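Local structure of amino acid amide racemase (Ochrobactrum anthropi, 6GIO) at residues R121-A126 / H287-V292. The protein is a pyridoxal-5'-phosphate-binding enzyme of the class-III aminotransferase family, seen as an assembly of two chains. Numbering follows the deposited sequence.
Sequences RVLTAA and HAPAFV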
loop_
_atom_site.group_PDB
_atom_site.type_symbol
_atom_site.label_atom_id
_atom_site.label_comp_id
_atom_site.label_asym_id
_atom_site.label_seq_id
_atom_site.Cartn_x
_atom_site.Cartn_y
_atom_site.Cartn_z
ATOM N N ARG C 121 -11.787 9.351 0.340
ATOM C CA ARG C 121 -12.255 9.439 -1.063
ATOM C C ARG C 121 -13.713 8.965 -1.177
ATOM O O ARG C 121 -14.502 9.653 -1.769
ATOM C CB ARG C 121 -11.377 8.565 -1.957
ATOM C CG ARG C 121 -9.948 9.053 -2.120
ATOM C CD ARG C 121 -9.277 8.430 -3.323
ATOM N NE ARG C 121 -10.056 8.535 -4.530
ATOM C CZ ARG C 121 -10.225 7.573 -5.413
ATOM N NH1 ARG C 121 -9.357 6.581 -5.503
ATOM N NH2 ARG C 121 -11.288 7.596 -6.186
ATOM N N VAL C 122 -14.063 7.864 -0.533
ATOM C CA VAL C 122 -15.384 7.276 -0.753
ATOM C C VAL C 122 -16.433 7.924 0.122
ATOM O O VAL C 122 -17.623 8.001 -0.241
ATOM C CB VAL C 122 -15.353 5.732 -0.574
ATOM C CG1 VAL C 122 -15.184 5.337 0.877
ATOM C CG2 VAL C 122 -16.592 5.091 -1.192
ATOM N N LEU C 123 -16.017 8.379 1.294
ATOM C CA LEU C 123 -16.977 9.100 2.171
ATOM C C LEU C 123 -17.458 10.420 1.535
ATOM O O LEU C 123 -18.673 10.713 1.496
ATOM C CB LEU C 123 -16.384 9.344 3.533
ATOM C CG LEU C 123 -16.220 8.159 4.473
ATOM C CD1 LEU C 123 -15.172 8.515 5.527
ATOM C CD2 LEU C 123 -17.536 7.810 5.131
ATOM N N THR C 124 -16.522 11.195 1.009
ATOM C CA THR C 124 -16.890 12.487 0.397
ATOM C C THR C 124 -17.755 12.234 -0.840
ATOM O O THR C 124 -18.811 12.859 -0.996
ATOM C CB THR C 124 -15.668 13.311 0.065
ATOM O OG1 THR C 124 -14.747 12.493 -0.636
ATOM C CG2 THR C 124 -15.006 13.785 1.332
ATOM N N ALA C 125 -17.357 11.255 -1.656
ATOM C CA ALA C 125 -18.059 10.963 -2.901
ATOM C C ALA C 125 -19.455 10.450 -2.603
ATOM O O ALA C 125 -20.390 10.918 -3.206
ATOM C CB ALA C 125 -17.287 9.961 -3.764
ATOM N N ALA C 126 -19.612 9.545 -1.625
ATOM C CA ALA C 126 -20.924 8.907 -1.390
ATOM C C ALA C 126 -21.903 9.816 -0.665
ATOM O O ALA C 126 -23.132 9.785 -0.919
ATOM C CB ALA C 126 -20.734 7.611 -0.613
ATOM N N HIS C 287 -20.427 2.477 -3.625
ATOM C CA HIS C 287 -20.726 3.778 -4.294
ATOM C C HIS C 287 -20.553 3.699 -5.819
ATOM O O HIS C 287 -21.408 4.150 -6.549
ATOM C CB HIS C 287 -19.844 4.897 -3.717
ATOM C CG HIS C 287 -19.804 6.135 -4.551
ATOM N ND1 HIS C 287 -20.859 7.019 -4.617
ATOM C CD2 HIS C 287 -18.825 6.654 -5.336
ATOM C CE1 HIS C 287 -20.545 8.017 -5.425
ATOM N NE2 HIS C 287 -19.323 7.812 -5.889
ATOM N N ALA C 288 -19.453 3.115 -6.282
ATOM C CA ALA C 288 -19.250 2.900 -7.705
ATOM C C ALA C 288 -18.240 1.797 -7.941
ATOM O O ALA C 288 -17.330 1.623 -7.146
ATOM C CB ALA C 288 -18.765 4.182 -8.352
ATOM N N PRO C 289 -18.349 1.084 -9.074
ATOM C CA PRO C 289 -17.319 0.113 -9.334
ATOM C C PRO C 289 -15.975 0.757 -9.600
ATOM O O PRO C 289 -15.882 1.899 -10.013
ATOM C CB PRO C 289 -17.853 -0.634 -10.571
ATOM C CG PRO C 289 -18.686 0.384 -11.283
ATOM C CD PRO C 289 -19.331 1.162 -10.170
ATOM N N ALA C 290 -14.928 0.027 -9.325
ATOM C CA ALA C 290 -13.585 0.426 -9.733
ATOM C C ALA C 290 -13.169 1.818 -9.253
ATOM O O ALA C 290 -12.509 2.537 -9.956
ATOM C CB ALA C 290 -13.468 0.344 -11.235
ATOM N N PHE C 291 -13.560 2.176 -8.047
ATOM C CA PHE C 291 -13.353 3.502 -7.542
ATOM C C PHE C 291 -12.077 3.631 -6.736
ATOM O O PHE C 291 -11.471 4.684 -6.733
ATOM C CB PHE C 291 -14.527 3.847 -6.656
ATOM C CG PHE C 291 -14.633 5.298 -6.322
ATOM C CD1 PHE C 291 -14.761 6.249 -7.332
ATOM C CD2 PHE C 291 -14.674 5.710 -4.999
ATOM C CE1 PHE C 291 -14.888 7.587 -7.027
ATOM C CE2 PHE C 291 -14.786 7.041 -4.674
ATOM C CZ PHE C 291 -14.896 7.987 -5.690
ATOM N N VAL C 292 -11.717 2.586 -5.999
ATOM C CA VAL C 292 -10.461 2.578 -5.255
ATOM C C VAL C 292 -9.760 1.239 -5.472
ATOM O O VAL C 292 -9.994 0.295 -4.742
ATOM C CB VAL C 292 -10.672 2.850 -3.751
ATOM C CG1 VAL C 292 -9.335 3.145 -3.095
ATOM C CG2 VAL C 292 -11.599 4.043 -3.525
#
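R121 holds F291 in two ways at once. Its guanidinium lies over one face of the phenyl ring, a cation-pi contact with CZ of R121 4.7 Å from the ring centroid and only 10° off the ring normal. The two planes are not stacked flat but stand 55° apart, and NH2 is the atom above the ring centre. The same NH2 donates to the backbone O of F291 at 3.0 Å. NH1 of R121 adds a weak bond to that O of F291. One carbonyl oxygen thus takes both terminal nitrogens, while CG2 of V292 sits over one face of the guanidinium, near NH1. The arginine chain bends at chi3 (50°), which turns its end back over the ring.

The opposite face of the F291 ring is met by CD2 of H287, which points at the ring centre. The phenyl therefore has a group over each face, neither of them stacked flat. Its edge meets the helix backbone at V122, with CE2 of F291 4.0 Å from CA of V122. CB of A125 touches the ends of both rings, 3.7 Å from CZ of F291 and 3.6 Å from NE2 of H287. The imidazole in turn lays a face against the backbone between A125 and A126. CG2 of V122 packs on CB of H287.

The contact lies at the subunit interface: H157 of the second subunit meets the F291 ring, T144 of that subunit packs on R121, and the backbone of V292 bonds to it. The V292 side chain is about 9 Å from a bound PLP. The contact joins helix 112-127 to the loop between helices 282-285 and 300-315. On the helix, L123 points away from the loop and packs on strands 199-204 and 234-238. These belong to the mixed sheet that runs from strand 104-109 to strand 164-167, the central sheet of the PLP-binding domain.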